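Local coordinates for C381 turret protein (Sulfolobus turreted icosahedral virus, PDB 4IND) that forms the turret of an archaeal virus as a pentamer of subunits, each folded as three jelly-roll domains, at residues Ala179-Tyr184 and Glu258-Asn263; Phe171-Gly176 and Val228-Thr233; Phe197-Ile202 and Ile209-Ser214. All coordinates share one frame; numbering follows the deposited sequence.

Overall arrangement
From the N terminus, the chain passes through Phe171-Gly176 into Ala179-Tyr184, the first members of contacts 2 and 1. It then runs through the hairpin of contact 3, which closes the shortest loop, between strands 194-203 and 208-213. Val228-Thr233 closes contact 2, and Glu258-Asn263 closes contact 1. Contact 3 is thus nested inside both others, while contacts 1 and 2 cross. Contacts 1 and 2 meet in the antiparallel sheet with order 155-163, 253-262, 176-187, 221-232. Contact 3 belongs to the other sheet, and its Ile202, Ile209 and Leu211 pack against Ile180, Leu230 and Met182 of the first sheet.

Contact 1: residues Ala179-Tyr184 and Glu258-Asn263; sequences AIKMPY and EVEEIN. With 2HP (dihydrogenphosphate ion), chain Y.
Lys181 and Glu258 lie side by side with their side chains pointing the same way. Lys181 NZ meets Glu258 OE2 at 3.3 Å, a salt bridge whose hydrogen bond is weak. The same ammonium gives a hydrogen bond to O4 of the dihydrogenphosphate ion, 3.1 Å from NZ. This oxygen also sits close to Glu258, 2.7 Å from its OE1. Both side chains start with CG anti to the backbone N (chi1 -174° in Lys181, 179° in Glu258), which starts them out alongside each other. On the same face, Ala179 CB rests on Glu260 CG and on Ile262 CG2, each 3.9 Å away. Glu260 curls back, so that its OE2 lies 2.8 Å from Glu258 OE2.

The backbones hold these groups in register. They pair strands 176-187 and 253-262, neighbours in the four-stranded sheet of the second jelly roll. Ala179 with Glu260 and Lys181 with Glu258 are hydrogen-bonded antiparallel pairs. Lys181 N reaches Glu258 O at 2.8 Å, nearly straight at 168°. Between them, Ile180 and Val259 form a non-hydrogen-bonded pair on the opposite face, with Ile180 CG1 4.2 Å from Val259 CG1.

The site is finished by other parts of the assembly. Arg154 forms a salt bridge with Glu260 and a hydrogen bond with the ion. In a neighbouring subunit, the backbone O of Asp235 accepts a hydrogen bond from Lys181 NZ, Tyr236 makes a cation-pi contact with it, and Glu237 binds the ion through N and brings OE2 close to Glu260 OE1.

The pocket thus faces another subunit. Three carboxylates and an acidic anion crowd together beside a lysine and an arginine. The close oxygens are consistent with a proton held by one of the acid groups, and Lys181 and Arg154 would probably ease the crowding of negative charge.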
loop_
_atom_site.group_PDB
_atom_site.type_symbol
_atom_site.label_atom_id
_atom_site.label_comp_id
_atom_site.label_asym_id
_atom_site.label_seq_id
_atom_site.Cartn_x
_atom_site.Cartn_y
_atom_site.Cartn_z
ATOM N N ALA A 179 13.010 8.050 10.628
ATOM C CA ALA A 179 14.028 8.147 11.667
ATOM C C ALA A 179 15.329 8.525 10.978
ATOM O O ALA A 179 15.662 7.979 9.925
ATOM C CB ALA A 179 14.177 6.840 12.401
ATOM N N ILE A 180 16.060 9.472 11.561
ATOM C CA ILE A 180 17.412 9.760 11.104
ATOM C C ILE A 180 18.331 9.467 12.281
ATOM O O ILE A 180 18.238 10.113 13.324
ATOM C CB ILE A 180 17.557 11.212 10.700
ATOM C CG1 ILE A 180 16.658 11.501 9.497
ATOM C CG2 ILE A 180 19.013 11.520 10.368
ATOM C CD1 ILE A 180 16.566 12.984 9.155
ATOM N N LYS A 181 19.172 8.452 12.122
ATOM C CA LYS A 181 20.039 7.997 13.188
ATOM C C LYS A 181 21.482 8.267 12.779
ATOM O O LYS A 181 21.906 7.940 11.658
ATOM C CB LYS A 181 19.821 6.501 13.472
ATOM C CG LYS A 181 20.592 5.982 14.685
ATOM C CD LYS A 181 20.512 4.457 14.805
ATOM C CE LYS A 181 19.070 3.981 15.021
ATOM N NZ LYS A 181 19.029 2.495 15.246
ATOM N N MET A 182 22.241 8.878 13.677
ATOM C CA MET A 182 23.639 9.139 13.393
ATOM C C MET A 182 24.543 8.720 14.547
ATOM O O MET A 182 24.741 9.473 15.499
ATOM C CB MET A 182 23.826 10.614 13.021
ATOM C CG MET A 182 22.937 11.031 11.862
ATOM S SD MET A 182 22.686 12.804 11.710
ATOM C CE MET A 182 24.385 13.376 11.712
ATOM N N PRO A 183 25.079 7.492 14.470
ATOM C CA PRO A 183 26.078 7.034 15.432
ATOM C C PRO A 183 27.289 7.908 15.202
ATOM O O PRO A 183 27.583 8.196 14.034
ATOM C CB PRO A 183 26.394 5.606 14.967
ATOM C CG PRO A 183 25.295 5.226 14.005
ATOM C CD PRO A 183 24.828 6.511 13.392
ATOM N N TYR A 184 27.956 8.350 16.261
ATOM C CA TYR A 184 29.125 9.202 16.105
ATOM C C TYR A 184 30.183 8.861 17.134
ATOM O O TYR A 184 29.884 8.245 18.144
ATOM C CB TYR A 184 28.738 10.675 16.256
ATOM C CG TYR A 184 28.178 11.011 17.616
ATOM C CD1 TYR A 184 29.030 11.238 18.703
ATOM C CD2 TYR A 184 26.800 11.080 17.837
ATOM C CE1 TYR A 184 28.531 11.537 19.956
ATOM C CE2 TYR A 184 26.301 11.384 19.110
ATOM C CZ TYR A 184 27.177 11.606 20.151
ATOM O OH TYR A 184 26.695 11.896 21.402
ATOM N N GLU A 258 21.911 6.907 8.993
ATOM C CA GLU A 258 20.871 5.929 8.731
ATOM C C GLU A 258 19.582 6.734 8.613
ATOM O O GLU A 258 19.222 7.508 9.510
ATOM C CB GLU A 258 20.879 4.923 9.902
ATOM C CG GLU A 258 19.868 3.788 9.890
ATOM C CD GLU A 258 20.064 2.869 11.109
ATOM O OE1 GLU A 258 21.174 2.300 11.230
ATOM O OE2 GLU A 258 19.130 2.742 11.952
ATOM N N VAL A 259 18.905 6.604 7.474
ATOM C CA VAL A 259 17.608 7.253 7.264
ATOM C C VAL A 259 16.628 6.187 6.838
ATOM O O VAL A 259 16.854 5.508 5.840
ATOM C CB VAL A 259 17.690 8.312 6.141
ATOM C CG1 VAL A 259 16.367 9.078 6.034
ATOM C CG2 VAL A 259 18.853 9.259 6.389
ATOM N N GLU A 260 15.542 6.032 7.583
ATOM C CA GLU A 260 14.638 4.910 7.375
ATOM C C GLU A 260 13.212 5.299 7.700
ATOM O O GLU A 260 12.964 6.081 8.632
ATOM C CB GLU A 260 15.071 3.733 8.260
ATOM C CG GLU A 260 15.182 4.129 9.712
ATOM C CD GLU A 260 16.247 3.355 10.472
ATOM O OE1 GLU A 260 16.722 2.308 9.979
ATOM O OE2 GLU A 260 16.613 3.797 11.579
ATOM N N GLU A 261 12.262 4.769 6.935
ATOM C CA GLU A 261 10.855 5.046 7.186
ATOM C C GLU A 261 10.374 4.260 8.408
ATOM O O GLU A 261 10.759 3.100 8.603
ATOM C CB GLU A 261 10.013 4.677 5.960
ATOM C CG GLU A 261 8.618 5.288 5.973
ATOM C CD GLU A 261 7.792 4.937 4.740
ATOM O OE1 GLU A 261 8.346 4.355 3.777
ATOM O OE2 GLU A 261 6.584 5.239 4.741
ATOM N N ILE A 262 9.535 4.894 9.227
ATOM C CA ILE A 262 8.947 4.229 10.392
ATOM C C ILE A 262 7.419 4.289 10.363
ATOM O O ILE A 262 6.832 5.090 9.625
ATOM C CB ILE A 262 9.449 4.829 11.730
ATOM C CG1 ILE A 262 9.001 6.285 11.867
ATOM C CG2 ILE A 262 10.977 4.682 11.846
ATOM C CD1 ILE A 262 9.041 6.801 13.323
ATOM N N ASN A 263 6.790 3.400 11.131
ATOM C CA ASN A 263 5.378 3.494 11.421
ATOM C C ASN A 263 5.183 4.386 12.636
ATOM O O ASN A 263 6.148 4.728 13.316
ATOM C CB ASN A 263 4.779 2.099 11.636
ATOM C CG ASN A 263 4.627 1.349 10.332
ATOM O OD1 ASN A 263 4.340 1.954 9.305
ATOM N ND2 ASN A 263 4.849 0.040 10.355
HETATM P P 2HP Y . 19.796 -0.799 13.465
HETATM O O1 2HP Y . 19.245 -0.874 14.921
HETATM O O2 2HP Y . 18.719 -1.076 12.464
HETATM O O3 2HP Y . 20.762 -1.902 13.202
HETATM O O4 2HP Y . 20.430 0.602 13.237
#

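Contact 2: residues Phe171-Gly176 and Val228-Thr233. With 2HP (dihydrogenphosphate ion), chain U; 2HP (dihydrogenphosphate ion), chain B.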
loop_
_atom_site.group_PDB
_atom_site.type_symbol
_atom_site.label_atom_id
_atom_site.label_comp_id
_atom_site.label_asym_id
_atom_site.label_seq_id
_atom_site.Cartn_x
_atom_site.Cartn_y
_atom_site.Cartn_z
ATOM N N PHE A 171 18.991 15.470 1.177
ATOM C CA PHE A 171 18.296 14.397 0.473
ATOM C C PHE A 171 16.804 14.711 0.400
ATOM O O PHE A 171 16.304 15.515 1.174
ATOM C CB PHE A 171 18.574 13.032 1.129
ATOM C CG PHE A 171 18.565 13.056 2.630
ATOM C CD1 PHE A 171 17.383 12.895 3.341
ATOM C CD2 PHE A 171 19.741 13.222 3.336
ATOM C CE1 PHE A 171 17.372 12.915 4.731
ATOM C CE2 PHE A 171 19.740 13.239 4.728
ATOM C CZ PHE A 171 18.554 13.087 5.429
ATOM N N ARG A 172 16.111 14.105 -0.555
ATOM C CA ARG A 172 14.668 14.306 -0.707
ATOM C C ARG A 172 13.958 13.126 -0.082
ATOM O O ARG A 172 14.327 11.983 -0.332
ATOM C CB ARG A 172 14.279 14.378 -2.198
ATOM C CG ARG A 172 12.792 14.571 -2.412
ATOM C CD ARG A 172 12.254 13.974 -3.710
ATOM N NE ARG A 172 12.248 12.509 -3.695
ATOM C CZ ARG A 172 11.851 11.774 -4.735
ATOM N NH1 ARG A 172 11.450 12.370 -5.860
ATOM N NH2 ARG A 172 11.868 10.447 -4.678
ATOM N N LEU A 173 12.939 13.390 0.732
ATOM C CA LEU A 173 12.119 12.318 1.296
ATOM C C LEU A 173 10.687 12.507 0.850
ATOM O O LEU A 173 10.146 13.605 0.980
ATOM C CB LEU A 173 12.166 12.347 2.822
ATOM C CG LEU A 173 13.537 12.204 3.463
ATOM C CD1 LEU A 173 13.405 12.262 4.986
ATOM C CD2 LEU A 173 14.185 10.892 3.037
ATOM N N ARG A 174 10.058 11.458 0.335
ATOM C CA ARG A 174 8.657 11.586 -0.048
ATOM C C ARG A 174 7.840 11.440 1.228
ATOM O O ARG A 174 8.395 11.163 2.284
ATOM C CB ARG A 174 8.278 10.502 -1.039
ATOM C CG ARG A 174 8.512 9.118 -0.474
ATOM C CD ARG A 174 7.703 8.082 -1.205
ATOM N NE ARG A 174 7.963 6.761 -0.659
ATOM C CZ ARG A 174 8.897 5.926 -1.106
ATOM N NH1 ARG A 174 9.680 6.256 -2.134
ATOM N NH2 ARG A 174 9.040 4.745 -0.515
ATOM N N LYS A 175 6.532 11.595 1.127
ATOM C CA LYS A 175 5.674 11.576 2.310
ATOM C C LYS A 175 5.909 10.351 3.176
ATOM O O LYS A 175 6.115 9.235 2.689
ATOM C CB LYS A 175 4.187 11.675 1.925
ATOM C CG LYS A 175 3.631 10.458 1.191
ATOM C CD LYS A 175 2.214 10.745 0.651
ATOM C CE LYS A 175 1.577 9.507 0.029
ATOM N NZ LYS A 175 1.248 8.492 1.080
ATOM N N GLY A 176 5.875 10.567 4.484
ATOM C CA GLY A 176 6.118 9.497 5.440
ATOM C C GLY A 176 6.688 10.075 6.717
ATOM O O GLY A 176 6.888 11.280 6.818
ATOM N N VAL A 228 16.691 11.296 15.703
ATOM C CA VAL A 228 15.566 12.221 15.623
ATOM C C VAL A 228 14.590 11.751 14.546
ATOM O O VAL A 228 14.890 10.832 13.807
ATOM C CB VAL A 228 16.030 13.658 15.340
ATOM C CG1 VAL A 228 16.940 14.138 16.452
ATOM C CG2 VAL A 228 16.746 13.726 14.000
ATOM N N TYR A 229 13.412 12.359 14.491
ATOM C CA TYR A 229 12.392 11.888 13.575
ATOM C C TYR A 229 11.790 13.074 12.842
ATOM O O TYR A 229 11.613 14.134 13.426
ATOM C CB TYR A 229 11.297 11.140 14.356
ATOM C CG TYR A 229 11.785 9.998 15.217
ATOM C CD1 TYR A 229 11.869 8.707 14.718
ATOM C CD2 TYR A 229 12.137 10.202 16.537
ATOM C CE1 TYR A 229 12.293 7.644 15.527
ATOM C CE2 TYR A 229 12.573 9.152 17.342
ATOM C CZ TYR A 229 12.655 7.880 16.820
ATOM O OH TYR A 229 13.082 6.832 17.593
ATOM N N LEU A 230 11.457 12.887 11.569
ATOM C CA LEU A 230 10.804 13.922 10.778
ATOM C C LEU A 230 9.499 13.396 10.260
ATOM O O LEU A 230 9.469 12.324 9.652
ATOM C CB LEU A 230 11.652 14.268 9.539
ATOM C CG LEU A 230 12.988 14.939 9.738
ATOM C CD1 LEU A 230 13.639 15.190 8.357
ATOM C CD2 LEU A 230 12.746 16.232 10.450
ATOM N N LYS A 231 8.427 14.147 10.470
ATOM C CA LYS A 231 7.192 13.826 9.775
ATOM C C LYS A 231 7.120 14.600 8.462
ATOM O O LYS A 231 6.929 15.817 8.446
ATOM C CB LYS A 231 5.965 14.114 10.628
ATOM C CG LYS A 231 4.671 13.766 9.870
ATOM C CD LYS A 231 3.404 13.994 10.683
ATOM C CE LYS A 231 2.217 13.510 9.860
ATOM N NZ LYS A 231 0.923 13.693 10.547
ATOM N N ILE A 232 7.313 13.901 7.354
ATOM C CA ILE A 232 7.233 14.550 6.052
ATOM C C ILE A 232 5.796 14.442 5.558
ATOM O O ILE A 232 5.368 13.385 5.115
ATOM C CB ILE A 232 8.181 13.892 5.043
ATOM C CG1 ILE A 232 9.620 13.896 5.591
ATOM C CG2 ILE A 232 8.096 14.603 3.670
ATOM C CD1 ILE A 232 10.213 15.318 5.735
ATOM N N THR A 233 5.045 15.525 5.682
ATOM C CA THR A 233 3.683 15.571 5.146
ATOM C C THR A 233 3.748 15.312 3.643
ATOM O O THR A 233 2.909 14.611 3.079
ATOM C CB THR A 233 3.065 16.936 5.386
ATOM O OG1 THR A 233 2.918 17.136 6.792
ATOM C CG2 THR A 233 1.699 17.054 4.704
HETATM P P 2HP U . 13.581 7.082 -3.674
HETATM O O1 2HP U . 12.874 8.062 -2.771
HETATM O O2 2HP U . 13.708 7.896 -4.924
HETATM O O3 2HP U . 12.669 5.832 -3.875
HETATM O O4 2HP U . 15.015 6.691 -3.196
HETATM P P 2HP B . 0.388 11.921 13.619
HETATM O O1 2HP B . 0.327 11.977 15.116
HETATM O O2 2HP B . 1.862 11.820 13.348
HETATM O O3 2HP B . -0.239 13.227 13.023
HETATM O O4 2HP B . -0.296 10.638 13.064
#
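Leu173 and Ile232 cross at about a right angle, with Leu173 CB 4.1 Å from Ile232 CG1. Leu173 CG sits anti to its own carbonyl carbon (chi1 -59°), and from there CD1 extends to Leu230 CD1 at 4.5 Å. Ile232 presents its two branches to different partners. CG1 lies across Leu173, whereas CG2 rests 3.5 Å from the backbone Leu173 O and also meets Arg174 O. The branched side chain is therefore wedged against the bend of Leu173-Lys175. Lys175 passes the strand end with its CB 3.4 Å from Thr233 O. Its amine leads away to Asn263 of a neighbouring subunit.

Gly176 and Ile232 close the pair as a hydrogen-bonded antiparallel bridge. Gly176 N donates to Ile232 O at 2.9 Å, nearly straight at 169°. The return bond from Ile232 N to Gly176 O is short, 2.7 Å, and more bent, 141°. Gly176 has a positive phi, at which a CB would jam against the preceding carbonyl.

The charged side chains head elsewhere. The Arg172 guanidinium turns its edge to a dihydrogenphosphate ion, with NH2 3.2 Å from O1 in plane. Its NH1 forms a salt bridge with Glu125. Arg174, which is poorly ordered, adds a weak bond to the same ion and also donates to Phe149 O. Leu79 N and Arg147 also bond that ion. Lys231 runs fully extended to a second ion, and its NZ bonds O3 at 2.8 Å beside His296.

An apolar crossing and a two-bond bridge thus join the loop after strand 168-172, in one sheet of the jelly-roll sandwich, to the end of strand 221-232 in the other. Around them, basic side chains hold two separate phosphates and would partly offset their negative charge.

Contact 3: residues Phe197-Ile202 and Ile209-Ser214; sequences FQFGTI and IPLVIS
Leu211 CG stands anti to its carbonyl carbon (chi1 -56°), while Phe199 CG stands anti to its backbone N (chi1 167°). These torsions lay the two side chains side by side, pointing the same way. Leu211 CD1 comes to the edge of the Phe199 ring, near its plane, 4.2 Å from CD2. Both Leu211 methyls, CD1 and CD2, lie 4.1 Å from Ile202 CD1, and these two side chains cross obliquely. Leu211 CB lies beside Gly200, 3.6 Å from Gly200 O. Leu211 CD1 is next to the side where Gly200 has no side chain.

The hairpin strands run antiparallel, but the register shifts by one between Gln198 and Gly200. This is a beta bulge, and Leu211 faces it. Leu211 O accepts from Phe199 N at 2.8 Å, whereas Leu211 N donates to Gly200 O, also at 2.8 Å. Two successive residues thus share one partner. Regular pairs continue on either side, Phe197 with Ile213 and Ile202 with Ile209. Ile209 N to Ile202 O is 2.7 Å.

The outer face carries Gln198, Thr201, Pro210 and Val212. Gln198 extends along it until NE2 lies 3.9 Å from Pro210 CB, and its OE1 is hydrogen-bonded to Thr244 OG1.

The inner face carries Phe197, Leu211, Ile202, Ile209 and Ile213, and packs on the opposing sheet. Met182 and Ile180 of strand 176-187 meet Leu211 and Ile202, and Val228 of strand 221-232 meets Ile202 and Ile209. The Phe199 ring meets those of Phe226 and Phe253. At its far edge, strand 194-203 pairs with strand 238-243, and the hairpin is part of one wall of the sandwich.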
loop_
_atom_site.group_PDB
_atom_site.type_symbol
_atom_site.label_atom_id
_atom_site.label_comp_id
_atom_site.label_asym_id
_atom_site.label_seq_id
_atom_site.Cartn_x
_atom_site.Cartn_y
_atom_site.Cartn_z
ATOM N N PHE A 197 26.627 21.129 23.642
ATOM C CA PHE A 197 27.362 21.214 22.390
ATOM C C PHE A 197 26.460 20.916 21.207
ATOM O O PHE A 197 25.983 19.785 21.048
ATOM C CB PHE A 197 28.488 20.184 22.432
ATOM C CG PHE A 197 29.382 20.200 21.231
ATOM C CD1 PHE A 197 30.554 20.950 21.231
ATOM C CD2 PHE A 197 29.074 19.446 20.120
ATOM C CE1 PHE A 197 31.392 20.957 20.130
ATOM C CE2 PHE A 197 29.910 19.447 19.007
ATOM C CZ PHE A 197 31.072 20.205 19.014
ATOM N N GLN A 198 26.214 21.911 20.361
ATOM C CA GLN A 198 25.426 21.637 19.170
ATOM C C GLN A 198 26.350 21.123 18.073
ATOM O O GLN A 198 27.228 21.838 17.605
ATOM C CB GLN A 198 24.630 22.859 18.695
ATOM C CG GLN A 198 23.835 22.559 17.417
ATOM C CD GLN A 198 22.989 23.723 16.939
ATOM O OE1 GLN A 198 23.063 24.126 15.797
ATOM N NE2 GLN A 198 22.175 24.249 17.804
ATOM N N PHE A 199 26.160 19.866 17.692
ATOM C CA PHE A 199 26.941 19.255 16.625
ATOM C C PHE A 199 26.463 19.765 15.268
ATOM O O PHE A 199 27.257 20.043 14.355
ATOM C CB PHE A 199 26.787 17.726 16.717
ATOM C CG PHE A 199 27.283 16.986 15.508
ATOM C CD1 PHE A 199 28.642 16.835 15.266
ATOM C CD2 PHE A 199 26.387 16.424 14.621
ATOM C CE1 PHE A 199 29.101 16.150 14.139
ATOM C CE2 PHE A 199 26.828 15.734 13.496
ATOM C CZ PHE A 199 28.192 15.599 13.252
ATOM N N GLY A 200 25.154 19.882 15.127
ATOM C CA GLY A 200 24.583 20.235 13.830
ATOM C C GLY A 200 23.081 20.385 13.913
ATOM O O GLY A 200 22.527 20.411 15.009
ATOM N N THR A 201 22.428 20.469 12.757
ATOM C CA THR A 201 20.979 20.605 12.695
ATOM C C THR A 201 20.451 19.794 11.537
ATOM O O THR A 201 21.139 19.600 10.525
ATOM C CB THR A 201 20.544 22.059 12.461
ATOM O OG1 THR A 201 21.082 22.512 11.213
ATOM C CG2 THR A 201 21.032 22.956 13.575
ATOM N N ILE A 202 19.225 19.321 11.696
ATOM C CA ILE A 202 18.489 18.741 10.593
ATOM C C ILE A 202 17.301 19.654 10.324
ATOM O O ILE A 202 16.595 20.045 11.243
ATOM C CB ILE A 202 18.032 17.325 10.926
ATOM C CG1 ILE A 202 19.252 16.405 10.954
ATOM C CG2 ILE A 202 17.030 16.820 9.879
ATOM C CD1 ILE A 202 18.991 15.080 11.596
ATOM N N ILE A 209 15.807 20.845 13.680
ATOM C CA ILE A 209 16.091 20.021 14.846
ATOM C C ILE A 209 17.580 20.093 15.188
ATOM O O ILE A 209 18.415 19.627 14.420
ATOM C CB ILE A 209 15.742 18.547 14.582
ATOM C CG1 ILE A 209 14.297 18.406 14.115
ATOM C CG2 ILE A 209 15.993 17.703 15.830
ATOM C CD1 ILE A 209 14.009 17.068 13.466
ATOM N N PRO A 210 17.919 20.675 16.343
ATOM C CA PRO A 210 19.318 20.700 16.782
ATOM C C PRO A 210 19.788 19.325 17.248
ATOM O O PRO A 210 19.047 18.615 17.917
ATOM C CB PRO A 210 19.290 21.650 17.982
ATOM C CG PRO A 210 17.991 22.399 17.868
ATOM C CD PRO A 210 17.046 21.437 17.249
ATOM N N LEU A 211 21.013 18.963 16.901
ATOM C CA LEU A 211 21.611 17.729 17.370
ATOM C C LEU A 211 22.593 18.121 18.455
ATOM O O LEU A 211 23.651 18.682 18.175
ATOM C CB LEU A 211 22.327 17.020 16.223
ATOM C CG LEU A 211 21.452 16.733 15.009
ATOM C CD1 LEU A 211 22.274 16.196 13.860
ATOM C CD2 LEU A 211 20.335 15.765 15.359
ATOM N N VAL A 212 22.229 17.847 19.703
ATOM C CA VAL A 212 22.954 18.391 20.852
ATOM C C VAL A 212 23.512 17.303 21.781
ATOM O O VAL A 212 22.862 16.295 22.036
ATOM C CB VAL A 212 22.047 19.329 21.670
ATOM C CG1 VAL A 212 22.764 19.840 22.917
ATOM C CG2 VAL A 212 21.563 20.484 20.802
ATOM N N ILE A 213 24.726 17.522 22.279
ATOM C CA ILE A 213 25.345 16.622 23.235
ATOM C C ILE A 213 25.453 17.327 24.585
ATOM O O ILE A 213 26.029 18.415 24.671
ATOM C CB ILE A 213 26.756 16.192 22.769
ATOM C CG1 ILE A 213 26.677 15.449 21.442
ATOM C CG2 ILE A 213 27.426 15.325 23.851
ATOM C CD1 ILE A 213 28.020 15.239 20.747
ATOM N N SER A 214 24.903 16.713 25.634
ATOM C CA SER A 214 24.879 17.327 26.962
ATOM C C SER A 214 26.215 17.903 27.396
ATOM O O SER A 214 26.300 19.066 27.805
ATOM C CB SER A 214 24.403 16.330 28.025
ATOM O OG SER A 214 23.081 15.918 27.756
#